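Local coordinates for protein aryl acylamidase (bacterium CSBL00001, PDB 4YJ6) that probably hydrolyses the amide bond of aryl acylamides, releasing an arylamine and a carboxylate, at residues T131-T142 with N159-L170. Sequence-based numbering, arbitrary orientation.
Sequences TNSPVYGFRGTT and NAGGSSGGAAAL. With PO4 (phosphate ion), chain B.
The loop 131-142 runs past the glycine- and serine-rich turn and first helical residues of 159-170, with T131, S133 and T141 facing G166, S163 and G162. G166 N donates to N132 O at 3.3 Å. A water also joins the two sides, donating to N132 O and accepting from A167 N. T131 CG2 meets L170 CD1 at 3.7 Å.

The side chain of N159 grips T142 by both ends of its amide. T142 N gives N159 OD1 a nearly straight bond of 2.9 Å, on a lone pair. N159 ND2 donates to T142 O at 3.0 Å, in its own amide plane but above the plane of the carbonyl. OD1 also takes G161 N, closing an Asx turn. With an alanine here, T142 N and O would probably lose these mates and the turn at G161 would be less firmly held.

T142 OG1 lies beside its own backbone N (chi1 -62°) and donates to G161 O at 2.7 Å. It also accepts a weak bond from G165 N. G162 and G165 lie close to T142 OG1, and G166 to T131 CB and N132 N; lacking side chains, they let the loop come this near.

S163 follows a cis peptide bond. Its CB presses on P134 CG and CD, both at 3.5 Å. Its OG bonds a phosphate oxygen, O4, at 2.6 Å, and also K84, whose NZ bonds S164 OG too, itself held by S187 O. S187 bonds S163 N and the phosphate. The cis peptide and this K84-S163-S187 set match the amidase signature Ser-cisSer-Lys site, so the phosphate probably occupies the catalytic pocket.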
# COMPACT_ATOMS: atom_id res chain seq x y z
N THR A 131 -0.34 -10.97 -5.10
CA THR A 131 -0.98 -9.98 -5.94
C THR A 131 0.00 -9.22 -6.83
O THR A 131 1.19 -9.10 -6.51
CB THR A 131 -1.74 -8.95 -5.05
OG1 THR A 131 -0.83 -8.42 -4.08
CG2 THR A 131 -2.91 -9.63 -4.32
N ASN A 132 -0.52 -8.67 -7.93
CA ASN A 132 0.30 -8.04 -8.98
C ASN A 132 0.90 -6.69 -8.55
O ASN A 132 0.26 -5.93 -7.81
CB ASN A 132 -0.61 -7.78 -10.19
CG ASN A 132 0.16 -7.63 -11.50
OD1 ASN A 132 1.28 -8.05 -11.62
ND2 ASN A 132 -0.49 -7.02 -12.49
N SER A 133 2.10 -6.41 -9.06
CA SER A 133 2.81 -5.14 -8.88
C SER A 133 3.46 -4.80 -10.23
O SER A 133 3.76 -5.72 -11.00
CB SER A 133 3.91 -5.31 -7.78
OG SER A 133 4.86 -4.22 -7.74
N PRO A 134 3.70 -3.51 -10.51
CA PRO A 134 4.56 -3.11 -11.62
C PRO A 134 6.01 -3.50 -11.34
O PRO A 134 6.41 -3.75 -10.19
CB PRO A 134 4.45 -1.57 -11.61
CG PRO A 134 4.28 -1.25 -10.14
CD PRO A 134 3.31 -2.35 -9.67
N VAL A 135 6.80 -3.56 -12.40
CA VAL A 135 8.18 -4.02 -12.30
C VAL A 135 8.96 -3.18 -11.30
O VAL A 135 8.96 -1.96 -11.38
CB VAL A 135 8.89 -3.98 -13.69
CG1 VAL A 135 10.40 -4.18 -13.54
CG2 VAL A 135 8.24 -5.02 -14.65
N TYR A 136 9.59 -3.85 -10.34
CA TYR A 136 10.40 -3.20 -9.31
C TYR A 136 9.62 -2.14 -8.52
O TYR A 136 10.22 -1.28 -7.86
CB TYR A 136 11.69 -2.60 -9.91
CG TYR A 136 12.86 -3.57 -10.00
CD1 TYR A 136 13.40 -4.11 -8.85
CD2 TYR A 136 13.43 -3.94 -11.23
CE1 TYR A 136 14.48 -4.99 -8.89
CE2 TYR A 136 14.51 -4.82 -11.29
CZ TYR A 136 15.02 -5.34 -10.12
OH TYR A 136 16.08 -6.22 -10.14
N GLY A 137 8.29 -2.23 -8.54
CA GLY A 137 7.46 -1.24 -7.85
C GLY A 137 7.55 0.17 -8.43
O GLY A 137 7.06 1.11 -7.82
N PHE A 138 8.14 0.32 -9.62
CA PHE A 138 8.67 1.65 -10.00
C PHE A 138 7.62 2.47 -10.78
O PHE A 138 7.88 2.98 -11.88
CB PHE A 138 10.00 1.51 -10.78
CG PHE A 138 10.99 2.65 -10.55
CD1 PHE A 138 10.77 3.90 -11.09
CD2 PHE A 138 12.15 2.45 -9.84
CE1 PHE A 138 11.70 4.96 -10.88
CE2 PHE A 138 13.06 3.50 -9.61
CZ PHE A 138 12.82 4.75 -10.15
N ARG A 139 6.43 2.59 -10.19
CA ARG A 139 5.38 3.51 -10.66
C ARG A 139 4.13 3.35 -9.80
O ARG A 139 3.95 2.32 -9.13
CB ARG A 139 4.98 3.26 -12.13
CG ARG A 139 4.65 1.78 -12.42
CD ARG A 139 4.44 1.49 -13.93
NE ARG A 139 5.67 1.67 -14.67
CZ ARG A 139 5.76 2.04 -15.95
NH1 ARG A 139 4.67 2.28 -16.67
NH2 ARG A 139 6.97 2.16 -16.50
N GLY A 140 3.27 4.36 -9.83
CA GLY A 140 2.04 4.38 -9.06
C GLY A 140 0.84 3.76 -9.79
O GLY A 140 -0.31 4.00 -9.41
N THR A 141 1.12 2.97 -10.82
CA THR A 141 0.11 2.17 -11.50
C THR A 141 0.55 0.71 -11.41
O THR A 141 1.71 0.42 -11.09
CB THR A 141 0.02 2.53 -12.98
OG1 THR A 141 1.34 2.53 -13.52
CG2 THR A 141 -0.63 3.95 -13.13
N THR A 142 -0.37 -0.20 -11.66
CA THR A 142 -0.01 -1.61 -11.71
C THR A 142 -0.21 -2.22 -13.09
O THR A 142 -1.34 -2.42 -13.53
CB THR A 142 -0.79 -2.41 -10.67
OG1 THR A 142 -0.44 -1.91 -9.37
CG2 THR A 142 -0.42 -3.93 -10.75
N ASN A 159 -7.12 1.78 -14.30
CA ASN A 159 -6.13 1.02 -13.53
C ASN A 159 -6.44 1.12 -12.04
O ASN A 159 -7.06 2.09 -11.57
CB ASN A 159 -4.75 1.61 -13.84
CG ASN A 159 -3.63 0.71 -13.42
OD1 ASN A 159 -2.98 0.91 -12.39
ND2 ASN A 159 -3.35 -0.29 -14.24
N ALA A 160 -6.03 0.08 -11.29
CA ALA A 160 -6.27 0.02 -9.85
C ALA A 160 -5.31 0.94 -9.10
O ALA A 160 -5.51 1.20 -7.91
CB ALA A 160 -6.08 -1.42 -9.36
N GLY A 161 -4.29 1.43 -9.81
CA GLY A 161 -3.20 2.15 -9.16
C GLY A 161 -2.15 1.14 -8.71
O GLY A 161 -2.31 -0.06 -8.92
N GLY A 162 -1.09 1.62 -8.08
CA GLY A 162 0.05 0.76 -7.75
C GLY A 162 0.98 1.50 -6.78
O GLY A 162 0.72 2.65 -6.40
N SER A 163 2.06 0.84 -6.36
CA SER A 163 2.42 -0.49 -6.88
C SER A 163 1.66 -1.67 -6.28
O SER A 163 1.79 -2.78 -6.79
CB SER A 163 3.94 -0.69 -6.71
OG SER A 163 4.31 -0.68 -5.34
N SER A 164 0.89 -1.47 -5.20
CA SER A 164 0.11 -2.57 -4.62
C SER A 164 -1.28 -2.66 -5.25
O SER A 164 -2.27 -2.77 -4.53
CB SER A 164 -0.11 -2.39 -3.12
OG SER A 164 1.10 -2.07 -2.46
N GLY A 165 -1.36 -2.69 -6.57
CA GLY A 165 -2.66 -2.61 -7.23
C GLY A 165 -3.48 -3.88 -7.06
O GLY A 165 -4.68 -3.81 -6.82
N GLY A 166 -2.84 -5.03 -7.17
CA GLY A 166 -3.58 -6.27 -6.97
C GLY A 166 -4.18 -6.38 -5.57
O GLY A 166 -5.30 -6.87 -5.39
N ALA A 167 -3.41 -5.94 -4.57
CA ALA A 167 -3.88 -5.95 -3.18
C ALA A 167 -5.17 -5.11 -3.06
O ALA A 167 -6.20 -5.57 -2.54
CB ALA A 167 -2.79 -5.36 -2.25
N ALA A 168 -5.11 -3.87 -3.54
CA ALA A 168 -6.24 -2.99 -3.38
C ALA A 168 -7.46 -3.49 -4.19
O ALA A 168 -8.57 -3.40 -3.72
CB ALA A 168 -5.89 -1.55 -3.82
N ALA A 169 -7.23 -3.99 -5.40
CA ALA A 169 -8.33 -4.43 -6.26
C ALA A 169 -9.10 -5.59 -5.61
O ALA A 169 -10.32 -5.60 -5.57
CB ALA A 169 -7.79 -4.84 -7.66
N LEU A 170 -8.38 -6.55 -5.04
CA LEU A 170 -9.08 -7.64 -4.36
C LEU A 170 -9.92 -7.15 -3.19
O LEU A 170 -11.05 -7.60 -3.00
CB LEU A 170 -8.10 -8.72 -3.86
CG LEU A 170 -7.40 -9.49 -4.98
CD1 LEU A 170 -6.45 -10.56 -4.34
CD2 LEU A 170 -8.42 -10.19 -5.88
P PO4 B . 6.84 1.81 -4.27
O1 PO4 B . 6.75 2.51 -5.64
O2 PO4 B . 8.28 1.99 -3.86
O3 PO4 B . 5.91 2.51 -3.34
O4 PO4 B . 6.53 0.34 -4.36
O HOH W 1 -0.38 -5.75 -5.04